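Long-range contact in Er-derived vesicles protein ERV41 (Saccharomyces cerevisiae, PDB 3ZLC), which travels in COPII-coated vesicles and is required for efficient transport of a subset of secretory proteins from the endoplasmic reticulum to the Golgi: residues L48-F60 against H110-P124. Residues are numbered along the deposited sequence; the frame is centred on the assembly and turned at random.
Sequences LVLEELQLEEMPF and HLPEFNGCHVFGSIP
An antiparallel edge pairing in the lumenal domain of Erv41 joins Gln54 to Phe120 and Glu56 to His118, setting strand 53-57, outermost in its mixed sheet, against strand 117-126. In both pairs each residue donates to the other: Gln54 N meets Phe120 O at 2.8 Å, and His118 N reaches Glu56 O at 2.7 Å. Beyond the strand, Phe60 N closes on Phe114 O at 2.7 Å, while Met58 N donates to Gly116 O at 3.2 Å, from well above the carbonyl plane.

The two sheet faces differ in chemistry. On one, Phe120 CG sits between its backbone N and carbonyl carbon (chi1 61°), and the ring lies against the neighbouring strand. Gln54 CB sits over one ring face, offset toward the rim, 3.7 Å from the centroid in a CH-pi contact; Glu56 OE2 approaches the ring edge, 3.5 Å from Phe120 CZ, its carboxylate nearly perpendicular to the ring. Phe120 CD1 in turn lies over the His118 ring, whose NE2 is hydrogen-bonded to Asp25 OD1.

The other face is mainly apolar near Leu55, Val119 and Cys117, though Glu57 also lies on it. Leu55 CB rests 3.8 Å from Cys117 SG, which forms a disulfide with Cys32. Separately, Leu53 and Ile123 cross at about a right angle, their CD1 atoms 3.7 Å apart. Where direct pairing lapses, a water bridges Glu52 O and Ser122 N. Backbone bonds thus set the register, and the carboxylate at the ring's electropositive rim probably adds a modest electrostatic attraction.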
loop_
_atom_site.group_PDB
_atom_site.type_symbol
_atom_site.label_atom_id
_atom_site.label_comp_id
_atom_site.label_asym_id
_atom_site.label_seq_id
_atom_site.Cartn_x
_atom_site.Cartn_y
_atom_site.Cartn_z
ATOM N N LEU A 48 5.468 -10.392 -11.880
ATOM C CA LEU A 48 5.205 -9.001 -12.255
ATOM C C LEU A 48 3.709 -8.714 -12.293
ATOM O O LEU A 48 2.943 -9.414 -12.960
ATOM C CB LEU A 48 5.827 -8.675 -13.613
ATOM C CG LEU A 48 7.199 -7.999 -13.607
ATOM C CD1 LEU A 48 7.734 -7.858 -15.027
ATOM C CD2 LEU A 48 7.122 -6.644 -12.945
ATOM N N VAL A 49 3.284 -7.697 -11.556
ATOM C CA VAL A 49 1.903 -7.265 -11.628
ATOM C C VAL A 49 1.825 -6.208 -12.717
ATOM O O VAL A 49 2.350 -5.100 -12.579
ATOM C CB VAL A 49 1.407 -6.676 -10.303
ATOM C CG1 VAL A 49 0.036 -6.061 -10.508
ATOM C CG2 VAL A 49 1.356 -7.748 -9.246
ATOM N N LEU A 50 1.199 -6.566 -13.826
ATOM C CA LEU A 50 1.087 -5.641 -14.934
ATOM C C LEU A 50 -0.373 -5.312 -15.161
ATOM O O LEU A 50 -0.797 -4.167 -14.990
ATOM C CB LEU A 50 1.713 -6.241 -16.192
ATOM C CG LEU A 50 3.244 -6.262 -16.199
ATOM C CD1 LEU A 50 3.783 -7.083 -17.354
ATOM C CD2 LEU A 50 3.797 -4.844 -16.260
ATOM N N GLU A 51 -1.147 -6.335 -15.504
ATOM C CA GLU A 51 -2.519 -6.136 -15.945
ATOM C C GLU A 51 -3.522 -5.869 -14.824
ATOM O O GLU A 51 -4.609 -5.364 -15.097
ATOM C CB GLU A 51 -2.984 -7.306 -16.831
ATOM C CG GLU A 51 -3.054 -8.659 -16.137
ATOM C CD GLU A 51 -3.615 -9.744 -17.044
ATOM O OE1 GLU A 51 -2.930 -10.123 -18.019
ATOM O OE2 GLU A 51 -4.740 -10.224 -16.773
ATOM N N GLU A 52 -3.175 -6.182 -13.573
ATOM C CA GLU A 52 -4.154 -6.069 -12.485
ATOM C C GLU A 52 -4.238 -4.669 -11.887
ATOM O O GLU A 52 -5.134 -4.385 -11.087
ATOM C CB GLU A 52 -3.878 -7.080 -11.362
ATOM C CG GLU A 52 -4.301 -8.510 -11.673
ATOM C CD GLU A 52 -3.121 -9.402 -11.967
ATOM O OE1 GLU A 52 -2.057 -8.862 -12.347
ATOM O OE2 GLU A 52 -3.256 -10.638 -11.820
ATOM N N LEU A 53 -3.295 -3.802 -12.253
ATOM C CA LEU A 53 -3.278 -2.453 -11.699
ATOM C C LEU A 53 -3.273 -1.400 -12.786
ATOM O O LEU A 53 -2.787 -1.626 -13.897
ATOM C CB LEU A 53 -2.064 -2.240 -10.792
ATOM C CG LEU A 53 -1.908 -3.100 -9.545
ATOM C CD1 LEU A 53 -0.504 -2.934 -8.956
ATOM C CD2 LEU A 53 -2.971 -2.763 -8.488
ATOM N N GLN A 54 -3.840 -0.245 -12.474
ATOM C CA GLN A 54 -3.717 0.912 -13.348
ATOM C C GLN A 54 -2.595 1.782 -12.807
ATOM O O GLN A 54 -2.510 2.001 -11.595
ATOM C CB GLN A 54 -5.032 1.692 -13.392
ATOM C CG GLN A 54 -6.142 0.935 -14.109
ATOM C CD GLN A 54 -5.702 0.458 -15.481
ATOM O OE1 GLN A 54 -5.646 -0.740 -15.750
ATOM N NE2 GLN A 54 -5.370 1.399 -16.350
ATOM N N LEU A 55 -1.727 2.249 -13.691
ATOM C CA LEU A 55 -0.669 3.188 -13.320
ATOM C C LEU A 55 -0.915 4.453 -14.130
ATOM O O LEU A 55 -0.865 4.431 -15.358
ATOM C CB LEU A 55 0.722 2.616 -13.617
ATOM C CG LEU A 55 1.334 1.775 -12.493
ATOM C CD1 LEU A 55 0.597 0.458 -12.365
ATOM C CD2 LEU A 55 2.827 1.533 -12.711
ATOM N N GLU A 56 -1.235 5.545 -13.448
ATOM C CA GLU A 56 -1.563 6.779 -14.149
ATOM C C GLU A 56 -0.704 7.923 -13.658
ATOM O O GLU A 56 -0.528 8.098 -12.443
ATOM C CB GLU A 56 -3.049 7.103 -13.972
ATOM C CG GLU A 56 -3.953 6.165 -14.770
ATOM C CD GLU A 56 -5.432 6.489 -14.638
ATOM O OE1 GLU A 56 -5.773 7.558 -14.084
ATOM O OE2 GLU A 56 -6.257 5.664 -15.087
ATOM N N GLU A 57 -0.186 8.707 -14.600
ATOM C CA GLU A 57 0.650 9.859 -14.264
ATOM C C GLU A 57 -0.163 10.869 -13.472
ATOM O O GLU A 57 -1.353 11.061 -13.741
ATOM C CB GLU A 57 1.185 10.536 -15.530
ATOM C CG GLU A 57 1.841 9.599 -16.536
ATOM C CD GLU A 57 3.121 8.987 -16.022
ATOM O OE1 GLU A 57 3.665 9.492 -15.017
ATOM O OE2 GLU A 57 3.586 7.996 -16.629
ATOM N N MET A 58 0.475 11.530 -12.509
ATOM C CA MET A 58 -0.205 12.570 -11.736
ATOM C C MET A 58 0.810 13.563 -11.212
ATOM O O MET A 58 1.998 13.236 -11.133
ATOM C CB MET A 58 -0.927 11.930 -10.558
ATOM C CG MET A 58 0.037 11.390 -9.497
ATOM S SD MET A 58 -0.800 10.628 -8.088
ATOM C CE MET A 58 -1.689 12.030 -7.411
ATOM N N PRO A 59 0.360 14.785 -10.850
ATOM C CA PRO A 59 1.277 15.613 -10.058
ATOM C C PRO A 59 1.178 15.121 -8.618
ATOM O O PRO A 59 0.070 15.133 -8.053
ATOM C CB PRO A 59 0.675 17.033 -10.173
ATOM C CG PRO A 59 -0.458 16.925 -11.238
ATOM C CD PRO A 59 -0.905 15.488 -11.130
ATOM N N PHE A 60 2.291 14.676 -8.037
ATOM C CA PHE A 60 2.262 14.142 -6.675
ATOM C C PHE A 60 1.705 15.167 -5.687
ATOM O O PHE A 60 2.030 16.345 -5.748
ATOM C CB PHE A 60 3.658 13.668 -6.225
ATOM C CG PHE A 60 3.661 12.985 -4.869
ATOM C CD1 PHE A 60 3.173 11.690 -4.730
ATOM C CD2 PHE A 60 4.164 13.637 -3.740
ATOM C CE1 PHE A 60 3.164 11.050 -3.486
ATOM C CE2 PHE A 60 4.164 13.000 -2.476
ATOM C CZ PHE A 60 3.671 11.705 -2.362
ATOM N N HIS A 110 5.837 19.493 -14.787
ATOM C CA HIS A 110 6.093 20.085 -13.471
ATOM C C HIS A 110 7.550 19.980 -13.003
ATOM O O HIS A 110 8.402 19.422 -13.698
ATOM C CB HIS A 110 5.161 19.453 -12.429
ATOM C CG HIS A 110 3.712 19.746 -12.665
ATOM N ND1 HIS A 110 3.130 20.946 -12.316
ATOM C CD2 HIS A 110 2.730 19.000 -13.228
ATOM C CE1 HIS A 110 1.851 20.926 -12.649
ATOM N NE2 HIS A 110 1.582 19.756 -13.199
ATOM N N LEU A 111 7.828 20.540 -11.826
ATOM C CA LEU A 111 9.121 20.357 -11.172
ATOM C C LEU A 111 9.283 18.877 -10.831
ATOM O O LEU A 111 8.285 18.171 -10.650
ATOM C CB LEU A 111 9.205 21.196 -9.891
ATOM C CG LEU A 111 8.962 22.704 -9.995
ATOM C CD1 LEU A 111 9.090 23.364 -8.630
ATOM C CD2 LEU A 111 9.917 23.347 -10.990
ATOM N N PRO A 112 10.537 18.394 -10.760
ATOM C CA PRO A 112 10.755 17.002 -10.341
ATOM C C PRO A 112 10.239 16.704 -8.922
ATOM O O PRO A 112 10.094 15.528 -8.577
ATOM C CB PRO A 112 12.282 16.833 -10.420
ATOM C CG PRO A 112 12.847 18.226 -10.565
ATOM C CD PRO A 112 11.778 19.033 -11.233
ATOM N N GLU A 113 9.964 17.739 -8.126
ATOM C CA GLU A 113 9.372 17.560 -6.797
ATOM C C GLU A 113 7.987 16.922 -6.881
ATOM O O GLU A 113 7.515 16.323 -5.915
ATOM C CB GLU A 113 9.257 18.902 -6.061
ATOM C CG GLU A 113 10.483 19.307 -5.249
ATOM C CD GLU A 113 10.311 20.656 -4.565
ATOM O OE1 GLU A 113 9.152 21.088 -4.386
ATOM O OE2 GLU A 113 11.332 21.288 -4.212
ATOM N N PHE A 114 7.340 17.054 -8.038
ATOM C CA PHE A 114 5.956 16.619 -8.187
ATOM C C PHE A 114 5.758 15.401 -9.084
ATOM O O PHE A 114 4.607 14.988 -9.297
ATOM C CB PHE A 114 5.083 17.783 -8.670
ATOM C CG PHE A 114 5.208 19.015 -7.820
ATOM C CD1 PHE A 114 4.794 18.995 -6.495
ATOM C CD2 PHE A 114 5.755 20.187 -8.335
ATOM C CE1 PHE A 114 4.916 20.119 -5.699
ATOM C CE2 PHE A 114 5.873 21.322 -7.546
ATOM C CZ PHE A 114 5.455 21.289 -6.225
ATOM N N ASN A 115 6.858 14.845 -9.611
ATOM C CA ASN A 115 6.824 13.542 -10.280
ATOM C C ASN A 115 5.904 12.626 -9.507
ATOM O O ASN A 115 6.055 12.504 -8.288
ATOM C CB ASN A 115 8.219 12.903 -10.303
ATOM C CG ASN A 115 9.192 13.643 -11.199
ATOM O OD1 ASN A 115 8.786 14.416 -12.065
ATOM N ND2 ASN A 115 10.487 13.400 -11.004
ATOM N N GLY A 116 4.934 11.998 -10.174
ATOM C CA GLY A 116 4.017 11.132 -9.443
ATOM C C GLY A 116 3.335 10.056 -10.264
ATOM O O GLY A 116 3.195 10.187 -11.476
ATOM N N CYS A 117 2.922 8.985 -9.590
ATOM C CA CYS A 117 2.153 7.916 -10.210
ATOM C C CYS A 117 1.018 7.505 -9.277
ATOM O O CYS A 117 1.233 7.272 -8.079
ATOM C CB CYS A 117 3.023 6.695 -10.477
ATOM S SG CYS A 117 2.183 5.409 -11.459
ATOM N N HIS A 118 -0.184 7.444 -9.840
ATOM C CA HIS A 118 -1.361 6.950 -9.137
ATOM C C HIS A 118 -1.493 5.465 -9.465
ATOM O O HIS A 118 -1.799 5.100 -10.610
ATOM C CB HIS A 118 -2.596 7.706 -9.626
ATOM C CG HIS A 118 -3.863 7.323 -8.928
ATOM N ND1 HIS A 118 -5.113 7.665 -9.411
ATOM C CD2 HIS A 118 -4.079 6.654 -7.767
ATOM C CE1 HIS A 118 -6.041 7.199 -8.593
ATOM N NE2 HIS A 118 -5.450 6.587 -7.587
ATOM N N VAL A 119 -1.257 4.617 -8.467
ATOM C CA VAL A 119 -1.284 3.169 -8.657
ATOM C C VAL A 119 -2.541 2.610 -7.992
ATOM O O VAL A 119 -2.739 2.778 -6.793
ATOM C CB VAL A 119 -0.045 2.515 -8.027
ATOM C CG1 VAL A 119 -0.117 1.004 -8.196
ATOM C CG2 VAL A 119 1.240 3.086 -8.666
ATOM N N PHE A 120 -3.404 1.951 -8.760
ATOM C CA PHE A 120 -4.655 1.494 -8.157
ATOM C C PHE A 120 -5.265 0.273 -8.839
ATOM O O PHE A 120 -5.148 0.089 -10.059
ATOM C CB PHE A 120 -5.671 2.648 -8.088
ATOM C CG PHE A 120 -6.052 3.210 -9.424
ATOM C CD1 PHE A 120 -5.209 4.092 -10.097
ATOM C CD2 PHE A 120 -7.260 2.864 -10.014
ATOM C CE1 PHE A 120 -5.571 4.621 -11.340
ATOM C CE2 PHE A 120 -7.621 3.381 -11.242
ATOM C CZ PHE A 120 -6.778 4.265 -11.906
ATOM N N GLY A 121 -5.908 -0.566 -8.031
ATOM C CA GLY A 121 -6.583 -1.744 -8.550
ATOM C C GLY A 121 -6.692 -2.812 -7.482
ATOM O O GLY A 121 -6.440 -2.555 -6.311
ATOM N N SER A 122 -7.081 -4.011 -7.898
ATOM C CA SER A 122 -7.228 -5.125 -6.975
ATOM C C SER A 122 -6.476 -6.334 -7.513
ATOM O O SER A 122 -6.639 -6.707 -8.672
ATOM C CB SER A 122 -8.710 -5.444 -6.770
ATOM O OG SER A 122 -9.313 -4.446 -5.971
ATOM N N ILE A 123 -5.634 -6.929 -6.673
ATOM C CA ILE A 123 -4.802 -8.052 -7.108
ATOM C C ILE A 123 -5.154 -9.334 -6.357
ATOM O O ILE A 123 -5.018 -9.382 -5.137
ATOM C CB ILE A 123 -3.306 -7.775 -6.841
ATOM C CG1 ILE A 123 -2.893 -6.412 -7.400
ATOM C CG2 ILE A 123 -2.434 -8.892 -7.438
ATOM C CD1 ILE A 123 -1.480 -5.978 -6.996
ATOM N N PRO A 124 -5.577 -10.385 -7.087
ATOM C CA PRO A 124 -5.798 -11.681 -6.438
ATOM C C PRO A 124 -4.466 -12.349 -6.119
ATOM O O PRO A 124 -3.632 -12.529 -7.005
ATOM C CB PRO A 124 -6.556 -12.491 -7.504
ATOM C CG PRO A 124 -6.124 -11.914 -8.802
ATOM C CD PRO A 124 -5.855 -10.434 -8.535
HETATM O O HOH W 1 -7.750 -4.066 -10.723
HETATM O O HOH W 2 4.506 14.196 -12.344
#